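Local coordinates for protein extracellular invertase (Aspergillus kawachii, PDB 5XH8) that probably hydrolyses sucrose and transfers fructosyl units to build fructooligosaccharides such as 1-kestose, as a family 32 beta-fructofuranosidase, at residues 112-117 and 172-177; 189-194 and 214-219; 311-316 and 560-565; 370-375 and 550-555. All coordinates share one frame; numbering follows the deposited sequence.

Contact 1 of 4, residues 112-117 and 172-177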
# COMPACT_ATOMS: atom_id res chain seq x y z
N THR A 112 -20.85 3.32 2.76
CA THR A 112 -19.50 2.80 2.59
C THR A 112 -18.66 3.92 1.98
O THR A 112 -18.90 4.35 0.87
CB THR A 112 -19.52 1.52 1.73
OG1 THR A 112 -20.24 0.49 2.43
CG2 THR A 112 -18.10 1.05 1.45
N LEU A 113 -17.69 4.41 2.74
CA LEU A 113 -16.81 5.51 2.33
C LEU A 113 -15.58 4.97 1.64
O LEU A 113 -14.85 4.15 2.22
CB LEU A 113 -16.38 6.32 3.56
CG LEU A 113 -15.32 7.41 3.35
CD1 LEU A 113 -15.87 8.54 2.52
CD2 LEU A 113 -14.84 7.92 4.70
N LEU A 114 -15.34 5.43 0.41
CA LEU A 114 -14.06 5.25 -0.27
C LEU A 114 -13.34 6.61 -0.23
O LEU A 114 -13.86 7.59 -0.76
CB LEU A 114 -14.28 4.79 -1.71
CG LEU A 114 -13.03 4.52 -2.56
CD1 LEU A 114 -12.18 3.40 -1.99
CD2 LEU A 114 -13.41 4.21 -3.99
N TYR A 115 -12.15 6.65 0.35
CA TYR A 115 -11.46 7.91 0.59
C TYR A 115 -9.96 7.81 0.42
O TYR A 115 -9.38 6.69 0.44
CB TYR A 115 -11.77 8.41 2.01
CG TYR A 115 -11.05 7.67 3.14
CD1 TYR A 115 -11.54 6.46 3.62
CD2 TYR A 115 -9.91 8.19 3.73
CE1 TYR A 115 -10.89 5.78 4.65
CE2 TYR A 115 -9.25 7.51 4.74
CZ TYR A 115 -9.74 6.31 5.20
OH TYR A 115 -9.11 5.65 6.23
N THR A 116 -9.33 8.96 0.25
CA THR A 116 -7.88 8.98 0.10
C THR A 116 -7.21 8.98 1.47
O THR A 116 -7.31 9.95 2.23
CB THR A 116 -7.38 10.16 -0.75
OG1 THR A 116 -7.93 10.07 -2.07
CG2 THR A 116 -5.84 10.10 -0.87
N SER A 117 -6.51 7.88 1.73
CA SER A 117 -5.73 7.65 2.93
C SER A 117 -4.27 8.08 2.65
O SER A 117 -3.66 7.60 1.70
CB SER A 117 -5.83 6.17 3.33
OG SER A 117 -5.77 5.30 2.21
N PRO A 172 -11.45 10.16 -4.57
CA PRO A 172 -12.28 9.23 -5.32
C PRO A 172 -13.75 9.62 -5.25
O PRO A 172 -14.27 9.97 -4.15
CB PRO A 172 -12.02 7.89 -4.61
CG PRO A 172 -11.60 8.27 -3.22
CD PRO A 172 -10.78 9.50 -3.42
N TYR A 173 -14.40 9.60 -6.42
CA TYR A 173 -15.81 9.95 -6.57
C TYR A 173 -16.58 8.77 -7.15
O TYR A 173 -16.44 8.44 -8.35
CB TYR A 173 -15.96 11.19 -7.45
CG TYR A 173 -17.35 11.79 -7.35
CD1 TYR A 173 -17.66 12.75 -6.37
CD2 TYR A 173 -18.36 11.38 -8.21
CE1 TYR A 173 -18.94 13.28 -6.25
CE2 TYR A 173 -19.66 11.89 -8.10
CZ TYR A 173 -19.95 12.85 -7.12
OH TYR A 173 -21.24 13.36 -7.00
N VAL A 174 -17.37 8.13 -6.30
CA VAL A 174 -18.20 7.00 -6.69
C VAL A 174 -19.50 7.49 -7.37
O VAL A 174 -20.13 8.49 -6.96
CB VAL A 174 -18.54 6.06 -5.51
CG1 VAL A 174 -17.28 5.56 -4.84
CG2 VAL A 174 -19.45 6.72 -4.49
N PHE A 175 -19.87 6.78 -8.43
CA PHE A 175 -21.09 7.10 -9.18
C PHE A 175 -21.53 5.93 -10.05
O PHE A 175 -20.73 5.06 -10.37
CB PHE A 175 -20.90 8.36 -10.05
CG PHE A 175 -19.97 8.17 -11.21
CD1 PHE A 175 -18.59 8.16 -11.00
CD2 PHE A 175 -20.45 8.03 -12.52
CE1 PHE A 175 -17.72 7.99 -12.06
CE2 PHE A 175 -19.57 7.85 -13.57
CZ PHE A 175 -18.21 7.82 -13.34
N GLN A 176 -22.81 5.96 -10.41
CA GLN A 176 -23.46 4.99 -11.30
C GLN A 176 -23.83 5.69 -12.59
O GLN A 176 -24.15 6.89 -12.59
CB GLN A 176 -24.69 4.42 -10.63
CG GLN A 176 -24.31 3.58 -9.43
CD GLN A 176 -25.50 2.97 -8.70
OE1 GLN A 176 -26.39 3.68 -8.23
NE2 GLN A 176 -25.49 1.66 -8.57
N ASN A 177 -23.77 4.94 -13.70
CA ASN A 177 -24.15 5.51 -15.00
C ASN A 177 -24.48 4.42 -16.07
O ASN A 177 -23.61 3.64 -16.46
CB ASN A 177 -23.06 6.44 -15.53
CG ASN A 177 -23.52 7.20 -16.76
OD1 ASN A 177 -23.44 6.69 -17.88
ND2 ASN A 177 -24.07 8.39 -16.55

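Contact 2 of 4, residues 189-194 and 214-219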
# COMPACT_ATOMS: atom_id res chain seq x y z
N ASN A 189 -25.95 -1.06 -13.12
CA ASN A 189 -25.79 -0.36 -11.83
C ASN A 189 -24.48 -0.68 -11.14
O ASN A 189 -24.39 -0.63 -9.91
CB ASN A 189 -26.99 -0.63 -10.92
CG ASN A 189 -28.30 -0.35 -11.62
OD1 ASN A 189 -28.39 0.55 -12.46
ND2 ASN A 189 -29.31 -1.12 -11.30
N THR A 190 -23.48 -0.97 -11.97
CA THR A 190 -22.09 -1.00 -11.57
C THR A 190 -21.72 0.37 -10.95
O THR A 190 -22.12 1.41 -11.43
CB THR A 190 -21.18 -1.30 -12.80
OG1 THR A 190 -21.29 -2.70 -13.14
CG2 THR A 190 -19.73 -0.97 -12.55
N TRP A 191 -20.89 0.32 -9.93
CA TRP A 191 -20.34 1.53 -9.31
C TRP A 191 -19.04 1.80 -10.01
O TRP A 191 -18.20 0.90 -10.13
CB TRP A 191 -20.14 1.34 -7.81
CG TRP A 191 -21.41 1.56 -7.03
CD1 TRP A 191 -22.25 0.59 -6.49
CD2 TRP A 191 -21.97 2.81 -6.66
NE1 TRP A 191 -23.29 1.19 -5.84
CE2 TRP A 191 -23.15 2.55 -5.92
CE3 TRP A 191 -21.59 4.15 -6.87
CZ2 TRP A 191 -23.96 3.56 -5.41
CZ3 TRP A 191 -22.40 5.16 -6.35
CH2 TRP A 191 -23.57 4.86 -5.64
N TYR A 192 -18.91 3.02 -10.54
CA TYR A 192 -17.68 3.57 -11.06
C TYR A 192 -17.04 4.48 -10.01
O TYR A 192 -17.72 4.99 -9.13
CB TYR A 192 -17.94 4.38 -12.35
CG TYR A 192 -18.58 3.51 -13.41
CD1 TYR A 192 -17.79 2.67 -14.21
CD2 TYR A 192 -19.95 3.46 -13.55
CE1 TYR A 192 -18.38 1.84 -15.15
CE2 TYR A 192 -20.55 2.63 -14.49
CZ TYR A 192 -19.76 1.82 -15.29
OH TYR A 192 -20.36 0.98 -16.20
N THR A 193 -15.73 4.67 -10.14
CA THR A 193 -14.99 5.65 -9.38
C THR A 193 -14.10 6.41 -10.32
O THR A 193 -13.39 5.80 -11.12
CB THR A 193 -14.13 4.98 -8.28
OG1 THR A 193 -14.99 4.31 -7.35
CG2 THR A 193 -13.32 6.01 -7.55
N VAL A 194 -14.13 7.74 -10.22
CA VAL A 194 -13.05 8.56 -10.77
C VAL A 194 -12.11 9.00 -9.67
O VAL A 194 -12.54 9.31 -8.55
CB VAL A 194 -13.48 9.79 -11.62
CG1 VAL A 194 -14.02 9.32 -12.98
CG2 VAL A 194 -14.47 10.69 -10.90
N SER A 214 -18.64 -7.49 -6.17
CA SER A 214 -19.68 -6.92 -5.40
C SER A 214 -19.15 -6.39 -4.05
O SER A 214 -19.74 -5.44 -3.54
CB SER A 214 -20.84 -7.89 -5.24
OG SER A 214 -20.41 -9.15 -4.79
N ASP A 215 -18.04 -6.91 -3.49
CA ASP A 215 -17.60 -6.46 -2.14
C ASP A 215 -16.83 -5.13 -2.11
O ASP A 215 -16.43 -4.70 -1.01
CB ASP A 215 -16.79 -7.51 -1.38
CG ASP A 215 -17.26 -8.91 -1.62
OD1 ASP A 215 -16.91 -9.45 -2.69
OD2 ASP A 215 -17.96 -9.48 -0.74
N PHE A 216 -16.60 -4.50 -3.28
CA PHE A 216 -15.88 -3.23 -3.40
C PHE A 216 -14.40 -3.33 -3.09
O PHE A 216 -13.72 -2.33 -2.79
CB PHE A 216 -16.57 -2.17 -2.53
CG PHE A 216 -18.04 -2.05 -2.78
CD1 PHE A 216 -18.49 -1.55 -3.98
CD2 PHE A 216 -18.97 -2.48 -1.84
CE1 PHE A 216 -19.85 -1.44 -4.24
CE2 PHE A 216 -20.34 -2.38 -2.09
CZ PHE A 216 -20.77 -1.86 -3.29
N GLN A 217 -13.88 -4.55 -3.18
CA GLN A 217 -12.50 -4.87 -2.82
C GLN A 217 -11.54 -4.47 -3.93
O GLN A 217 -10.48 -3.90 -3.68
CB GLN A 217 -12.41 -6.36 -2.52
CG GLN A 217 -11.12 -6.84 -1.88
CD GLN A 217 -10.85 -6.19 -0.54
OE1 GLN A 217 -11.74 -6.07 0.30
NE2 GLN A 217 -9.64 -5.76 -0.35
N TYR A 218 -11.95 -4.76 -5.17
CA TYR A 218 -11.11 -4.60 -6.32
C TYR A 218 -11.77 -3.68 -7.32
O TYR A 218 -13.01 -3.73 -7.54
CB TYR A 218 -10.78 -5.97 -6.94
CG TYR A 218 -9.99 -6.86 -6.02
CD1 TYR A 218 -8.65 -6.57 -5.76
CD2 TYR A 218 -10.58 -7.98 -5.40
CE1 TYR A 218 -7.90 -7.37 -4.88
CE2 TYR A 218 -9.83 -8.79 -4.53
CZ TYR A 218 -8.48 -8.47 -4.28
OH TYR A 218 -7.69 -9.22 -3.43
N TRP A 219 -10.94 -2.84 -7.93
CA TRP A 219 -11.38 -1.79 -8.82
C TRP A 219 -10.61 -1.88 -10.12
O TRP A 219 -9.39 -1.67 -10.17
CB TRP A 219 -11.23 -0.41 -8.14
CG TRP A 219 -12.17 -0.31 -7.00
CD1 TRP A 219 -11.97 -0.78 -5.74
CD2 TRP A 219 -13.50 0.23 -7.02
NE1 TRP A 219 -13.08 -0.56 -4.97
CE2 TRP A 219 -14.04 0.05 -5.73
CE3 TRP A 219 -14.30 0.81 -8.02
CZ2 TRP A 219 -15.33 0.46 -5.41
CZ3 TRP A 219 -15.58 1.21 -7.70
CH2 TRP A 219 -16.09 1.04 -6.41

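Contact 3 of 4, residues 311-316 and 560-565. With NA (sodium ion), chain B.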
# COMPACT_ATOMS: atom_id res chain seq x y z
N PHE A 311 -17.65 27.98 -15.39
CA PHE A 311 -17.35 27.98 -13.96
C PHE A 311 -18.61 27.63 -13.18
O PHE A 311 -19.69 28.16 -13.46
CB PHE A 311 -16.83 29.34 -13.50
CG PHE A 311 -15.40 29.60 -13.84
CD1 PHE A 311 -15.03 30.04 -15.11
CD2 PHE A 311 -14.40 29.44 -12.87
CE1 PHE A 311 -13.71 30.28 -15.42
CE2 PHE A 311 -13.06 29.69 -13.18
CZ PHE A 311 -12.72 30.12 -14.46
N LEU A 312 -18.50 26.68 -12.25
CA LEU A 312 -19.53 26.46 -11.25
C LEU A 312 -19.58 27.65 -10.26
O LEU A 312 -20.66 28.00 -9.71
CB LEU A 312 -19.28 25.14 -10.53
CG LEU A 312 -20.25 24.74 -9.43
CD1 LEU A 312 -21.69 24.68 -9.93
CD2 LEU A 312 -19.82 23.41 -8.87
N ASP A 313 -18.43 28.25 -10.01
CA ASP A 313 -18.37 29.52 -9.26
C ASP A 313 -17.12 30.27 -9.66
O ASP A 313 -16.01 29.70 -9.62
CB ASP A 313 -18.42 29.34 -7.73
CG ASP A 313 -18.78 30.64 -7.02
OD1 ASP A 313 -17.87 31.48 -6.84
OD2 ASP A 313 -19.97 30.86 -6.70
N TRP A 314 -17.30 31.53 -10.05
CA TRP A 314 -16.21 32.40 -10.50
C TRP A 314 -15.35 32.96 -9.36
O TRP A 314 -14.32 33.58 -9.62
CB TRP A 314 -16.75 33.57 -11.38
CG TRP A 314 -17.15 33.18 -12.76
CD1 TRP A 314 -18.38 32.72 -13.17
CD2 TRP A 314 -16.34 33.22 -13.93
NE1 TRP A 314 -18.37 32.46 -14.51
CE2 TRP A 314 -17.13 32.77 -15.01
CE3 TRP A 314 -15.01 33.60 -14.18
CZ2 TRP A 314 -16.64 32.68 -16.31
CZ3 TRP A 314 -14.52 33.52 -15.47
CH2 TRP A 314 -15.34 33.05 -16.52
N GLY A 315 -15.76 32.75 -8.10
CA GLY A 315 -14.99 33.25 -6.96
C GLY A 315 -13.55 32.77 -6.95
O GLY A 315 -13.27 31.58 -7.22
N PHE A 316 -12.63 33.68 -6.69
CA PHE A 316 -11.20 33.34 -6.54
C PHE A 316 -11.04 32.24 -5.45
O PHE A 316 -10.36 31.25 -5.69
CB PHE A 316 -10.38 34.60 -6.21
CG PHE A 316 -8.90 34.34 -6.06
CD1 PHE A 316 -8.37 33.87 -4.84
CD2 PHE A 316 -8.03 34.59 -7.12
CE1 PHE A 316 -7.01 33.65 -4.69
CE2 PHE A 316 -6.67 34.36 -6.97
CZ PHE A 316 -6.16 33.91 -5.76
N ALA A 560 -22.71 32.02 -11.27
CA ALA A 560 -22.47 32.23 -9.83
C ALA A 560 -21.08 32.76 -9.57
O ALA A 560 -20.11 32.26 -10.14
CB ALA A 560 -22.70 30.94 -9.04
N LEU A 561 -21.00 33.76 -8.70
CA LEU A 561 -19.75 34.38 -8.28
C LEU A 561 -19.85 34.70 -6.78
O LEU A 561 -20.75 35.46 -6.37
CB LEU A 561 -19.50 35.66 -9.05
CG LEU A 561 -18.34 36.58 -8.61
CD1 LEU A 561 -17.01 35.89 -8.62
CD2 LEU A 561 -18.26 37.78 -9.53
N SER A 562 -18.95 34.14 -5.97
CA SER A 562 -19.04 34.27 -4.52
C SER A 562 -17.73 34.72 -3.90
O SER A 562 -16.66 34.38 -4.38
CB SER A 562 -19.52 32.96 -3.89
OG SER A 562 -20.59 32.42 -4.63
N THR A 563 -17.84 35.48 -2.82
CA THR A 563 -16.67 36.09 -2.22
C THR A 563 -16.94 36.51 -0.78
O THR A 563 -18.06 36.31 -0.28
CB THR A 563 -16.18 37.30 -3.06
OG1 THR A 563 -14.93 37.78 -2.54
CG2 THR A 563 -17.23 38.43 -3.05
N TRP A 564 -15.91 37.05 -0.13
CA TRP A 564 -15.98 37.57 1.23
C TRP A 564 -16.18 39.09 1.22
O TRP A 564 -15.41 39.81 0.57
CB TRP A 564 -14.70 37.22 2.01
CG TRP A 564 -14.52 35.76 2.20
CD1 TRP A 564 -13.65 34.96 1.54
CD2 TRP A 564 -15.23 34.92 3.11
NE1 TRP A 564 -13.79 33.65 1.97
CE2 TRP A 564 -14.75 33.61 2.95
CE3 TRP A 564 -16.21 35.16 4.08
CZ2 TRP A 564 -15.24 32.52 3.68
CZ3 TRP A 564 -16.72 34.06 4.82
CH2 TRP A 564 -16.22 32.76 4.61
N VAL A 565 -17.20 39.57 1.94
CA VAL A 565 -17.45 41.00 2.09
C VAL A 565 -17.41 41.37 3.57
O VAL A 565 -18.42 41.38 4.25
CB VAL A 565 -18.74 41.46 1.36
CG1 VAL A 565 -18.49 41.50 -0.13
CG2 VAL A 565 -19.95 40.59 1.67
NA NA B . -11.84 29.72 -7.59
O HOH W 1 -20.94 30.58 -13.37
O HOH W 2 -13.19 29.52 -9.59

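Contact 4 of 4, residues 370-375 and 550-555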
# COMPACT_ATOMS: atom_id res chain seq x y z
N LEU A 370 -19.00 26.50 3.38
CA LEU A 370 -19.53 26.03 2.12
C LEU A 370 -20.50 27.08 1.62
O LEU A 370 -21.11 27.82 2.42
CB LEU A 370 -20.28 24.70 2.28
CG LEU A 370 -19.50 23.52 2.86
CD1 LEU A 370 -20.28 22.22 2.66
CD2 LEU A 370 -18.12 23.42 2.24
N LEU A 371 -20.65 27.15 0.31
CA LEU A 371 -21.69 27.99 -0.29
C LEU A 371 -23.07 27.30 -0.21
O LEU A 371 -23.19 26.14 0.24
CB LEU A 371 -21.31 28.34 -1.72
CG LEU A 371 -19.96 29.06 -1.84
CD1 LEU A 371 -19.70 29.43 -3.30
CD2 LEU A 371 -19.92 30.30 -0.96
N LEU A 372 -24.11 28.04 -0.57
CA LEU A 372 -25.46 27.50 -0.53
C LEU A 372 -25.55 26.24 -1.43
O LEU A 372 -24.92 26.20 -2.49
CB LEU A 372 -26.47 28.53 -1.06
CG LEU A 372 -26.58 29.89 -0.36
CD1 LEU A 372 -27.40 30.83 -1.24
CD2 LEU A 372 -27.15 29.72 1.03
N PRO A 373 -26.32 25.23 -1.02
CA PRO A 373 -26.48 24.08 -1.90
C PRO A 373 -27.06 24.53 -3.22
O PRO A 373 -27.99 25.37 -3.21
CB PRO A 373 -27.48 23.19 -1.15
CG PRO A 373 -28.17 24.10 -0.18
CD PRO A 373 -27.14 25.12 0.19
N ARG A 374 -26.54 24.01 -4.33
CA ARG A 374 -26.99 24.39 -5.66
C ARG A 374 -27.55 23.17 -6.42
O ARG A 374 -26.93 22.09 -6.42
CB ARG A 374 -25.87 25.03 -6.45
CG ARG A 374 -25.44 26.36 -5.89
CD ARG A 374 -24.19 26.94 -6.51
NE ARG A 374 -23.86 28.18 -5.80
CZ ARG A 374 -22.77 28.92 -5.98
NH1 ARG A 374 -21.84 28.58 -6.86
NH2 ARG A 374 -22.62 30.02 -5.27
N GLU A 375 -28.72 23.36 -7.03
CA GLU A 375 -29.29 22.43 -8.01
C GLU A 375 -28.59 22.64 -9.34
O GLU A 375 -28.42 23.78 -9.79
CB GLU A 375 -30.82 22.62 -8.14
CG GLU A 375 -31.57 22.06 -6.97
CD GLU A 375 -33.07 22.32 -7.04
OE1 GLU A 375 -33.55 22.48 -8.15
OE2 GLU A 375 -33.76 22.34 -6.00
N VAL A 550 -20.60 36.57 3.73
CA VAL A 550 -20.63 35.72 2.56
C VAL A 550 -21.52 36.35 1.50
O VAL A 550 -22.71 36.47 1.71
CB VAL A 550 -21.16 34.31 2.89
CG1 VAL A 550 -21.13 33.43 1.65
CG2 VAL A 550 -20.34 33.70 4.01
N LEU A 551 -20.95 36.73 0.36
CA LEU A 551 -21.70 37.22 -0.78
C LEU A 551 -21.75 36.16 -1.88
O LEU A 551 -20.71 35.69 -2.34
CB LEU A 551 -21.07 38.51 -1.35
CG LEU A 551 -21.65 39.02 -2.69
CD1 LEU A 551 -23.14 39.37 -2.61
CD2 LEU A 551 -20.85 40.21 -3.17
N GLU A 552 -22.95 35.82 -2.32
CA GLU A 552 -23.16 35.01 -3.50
C GLU A 552 -23.98 35.80 -4.53
O GLU A 552 -25.07 36.29 -4.23
CB GLU A 552 -23.85 33.69 -3.14
CG GLU A 552 -23.01 32.83 -2.18
CD GLU A 552 -23.56 31.42 -1.96
OE1 GLU A 552 -24.08 30.82 -2.92
OE2 GLU A 552 -23.43 30.89 -0.84
N VAL A 553 -23.42 35.91 -5.73
CA VAL A 553 -24.05 36.60 -6.84
C VAL A 553 -24.46 35.57 -7.89
O VAL A 553 -23.61 34.88 -8.45
CB VAL A 553 -23.05 37.60 -7.47
CG1 VAL A 553 -23.71 38.35 -8.63
CG2 VAL A 553 -22.53 38.56 -6.40
N TYR A 554 -25.77 35.46 -8.13
CA TYR A 554 -26.34 34.64 -9.17
C TYR A 554 -26.92 35.49 -10.32
O TYR A 554 -27.46 36.59 -10.08
CB TYR A 554 -27.46 33.77 -8.60
CG TYR A 554 -27.03 32.78 -7.52
CD1 TYR A 554 -26.91 33.17 -6.18
CD2 TYR A 554 -26.77 31.45 -7.84
CE1 TYR A 554 -26.52 32.26 -5.19
CE2 TYR A 554 -26.40 30.52 -6.85
CZ TYR A 554 -26.26 30.93 -5.54
OH TYR A 554 -25.90 29.99 -4.59
N ALA A 555 -26.84 34.95 -11.54
CA ALA A 555 -27.46 35.59 -12.73
C ALA A 555 -28.03 34.57 -13.71
O ALA A 555 -27.34 33.60 -14.09
CB ALA A 555 -26.49 36.52 -13.43

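Contact 1 of 4, residues 112-117 and 172-177
The hydroxyl of Thr116 is caught between a polar and an apolar neighbour: Gln136 OE1 hydrogen-bonds to it, while the ring of Pro172 presses against it with CD, 3.2 Å from OG1. This oxygen stands anti to the carbonyl carbon (chi1 -61°), which turns it toward the proline and keeps the methyl CG2 off that side. The same ring touches the backbone too, with CG 3.4 Å from Leu114 O and 3.8 Å from Tyr115 CA, so Pro172 lies against three consecutive residues of 112-117. Another ring carbon, CB, meets a side chain, 4.0 Å from Leu114 CD2. Because Leu114 swings CG anti to its nitrogen (chi1 -179°), that methyl can also graze Val174 CG1, at 4.2 Å. No hydrogen bond joins the two segments directly; Ser101 mediates, pairing through its backbone with Leu114 and through OG with Pro172 O and Val174 N. On the far side of 112-117, Tyr115 CB points away from the proline; the OH of this residue is bonded to Asp93, and its side chain lies about 5 Å from a bound glycerol. Pro172 itself ends an Arg-Asp-Pro triplet, the signature whose aspartate in family 32 relatives stabilises the transition state. The strands run nearly antiparallel, at 157°, but 6.9 Å apart at closest approach, too far for sheet pairing. They belong to adjacent propeller blades: 112-118 lies between strands 96-103 and 134-140, whereas 166-176 edges the next blade and pairs with 191-199.

Contact 2 of 4, residues 189-194 and 214-219
Thr193 and Trp219 make the tight half of this contact. The hydroxyl OG1 of Thr193 abuts the benzene part of the indole, 3.2 Å from CZ3 of Trp219, and the two side chains cross at about a right angle. Buried there, OG1 has no hydrogen-bond partner anywhere in the model. Trp191 adds to the crowding round the indole: its carbonyl O lies 3.6 Å from Trp219 CZ3, and its CB comes within 4.3 Å of CH2. What pins the indole at its other end is a bond inside the loop, from Trp219 NE1 to Phe216 O at 2.9 Å. That bond is bent (142°), and the donor stands above the carbonyl plane.

Toward the surface the packing thins to one aromatic pair. Phe216 turns the edge of its ring to the face of the Trp191 five-membered ring in an offset edge-to-face arrangement, planes 71° apart and centroids 5.8 Å apart, touching through Phe216 CE1. Trp191 is already partly open to solvent here, and Ser214 and Asp215 of the adjoining turn are exposed. Further along the loop, Gln217 O hydrogen-bonds to Arg131 of the second subunit.

Trp219 opens the outermost strand of a four-stranded antiparallel sheet and reaches past strand 203-211 to the second strand, 191-199. Such a sheet is one blade of the five-bladed beta-propeller of family 32 enzymes.

Contact 3 of 4, residues 311-316 and 560-565
Hydrogen bonds from Ser562 and Trp314 do most of the joining. Asp313 takes both donors of Ser562: OG meets OD2 at 2.7 Å, and the backbone N meets OD1 at 3.0 Å on its syn lone pair. To reach them the carboxylate is carried anti to its own backbone N (chi1 -163°). OD1 also accepts from Gly315 N at 2.8 Å, which closes an Asx turn, while OD2 has a salt bridge to Arg374 NH1. With so many donors round it, the carboxylate is probably held charged and fixed in rotation. From the backbone, Trp314 N gives a nearly straight bond (167°) to Ala560 O, and a water links Phe311 O with Ala560 N.

Weaker CH contacts follow the same path: Asp313 CA approaches Ala560 O, and Gly315 CA comes to 3.3 Å from Ser562 O, an approach that no side chain obstructs. The apolar share belongs to Leu561, whose CD1 lies 3.6 Å from Trp314 CB and also presses on the peptide leading to Gly315.

Metal binding occupies the other side of the turn. Sodium is bound by Gly315 O at 2.4 Å, by the more distant Phe316 O and by a water that donates to Asp313 O; His287 and Ser318 complete the site through their carbonyl oxygens. The arrangement is an Asx turn docked on a strand, set where the propeller and the C-terminal beta-sandwich of family 32 enzymes meet.

Contact 4 of 4, residues 370-375 and 550-555
Glu552 rises from its strand to meet both Leu372 and Arg374. With CG anti to the carbonyl carbon (chi1 -62°) and the chain extended beyond it, the carboxylate arrives beside the backbone of Leu371 and Leu372. There OE2 takes the backbone N of Leu372 at 2.9 Å on its syn lone pair, and His31 NE2 is its second partner. OE1 faces Arg374 NH2, also at 2.9 Å, in a salt bridge that lies in the guanidinium plane but comes from above the carboxylate plane.

Arg374 is stretched out from CG to NE, which brings the guanidinium edge to Tyr554 OH. NE donates to Tyr554 OH at 3.0 Å, the ring standing steeply to the guanidinium, with planes 77° apart. That hydroxyl in turn donates a weak hydrogen bond to Glu552 OE1. Around the polar cluster, Leu371 lays CB and CD2 against the carboxylate, and Leu372 reaches Tyr554 OH with CD1, 3.8 Å away.

Buried as they are, the two charges probably offset each other in part, and the further bonds of Arg374 to Asp313 and Ser562 make this a shared network, one that probably keeps Glu552 ionised.

Overall arrangement
The contacts fall into two pairs on separate parts of the molecule. Contacts 1 and 2 lie in the propeller, centres about 9 Å apart, joined by probable hydrogen bonds such as Tyr192 N to Phe175 O (2.7 Å). Contacts 3 and 4 sit at the domain interface, centres about 8 Å apart; strands 550-555 and 559-564 pair there, and Arg374 serves both. Contact 4 is nested within the chain loop that contact 3 closes. Between the pairs nothing touches: the centres of contacts 2 and 3 are about 34 Å apart. A bound glycerol lies about 5 Å from the Tyr115 side chain; that of Thr193 is about 13 Å from one. Sodium is bound within contact 3.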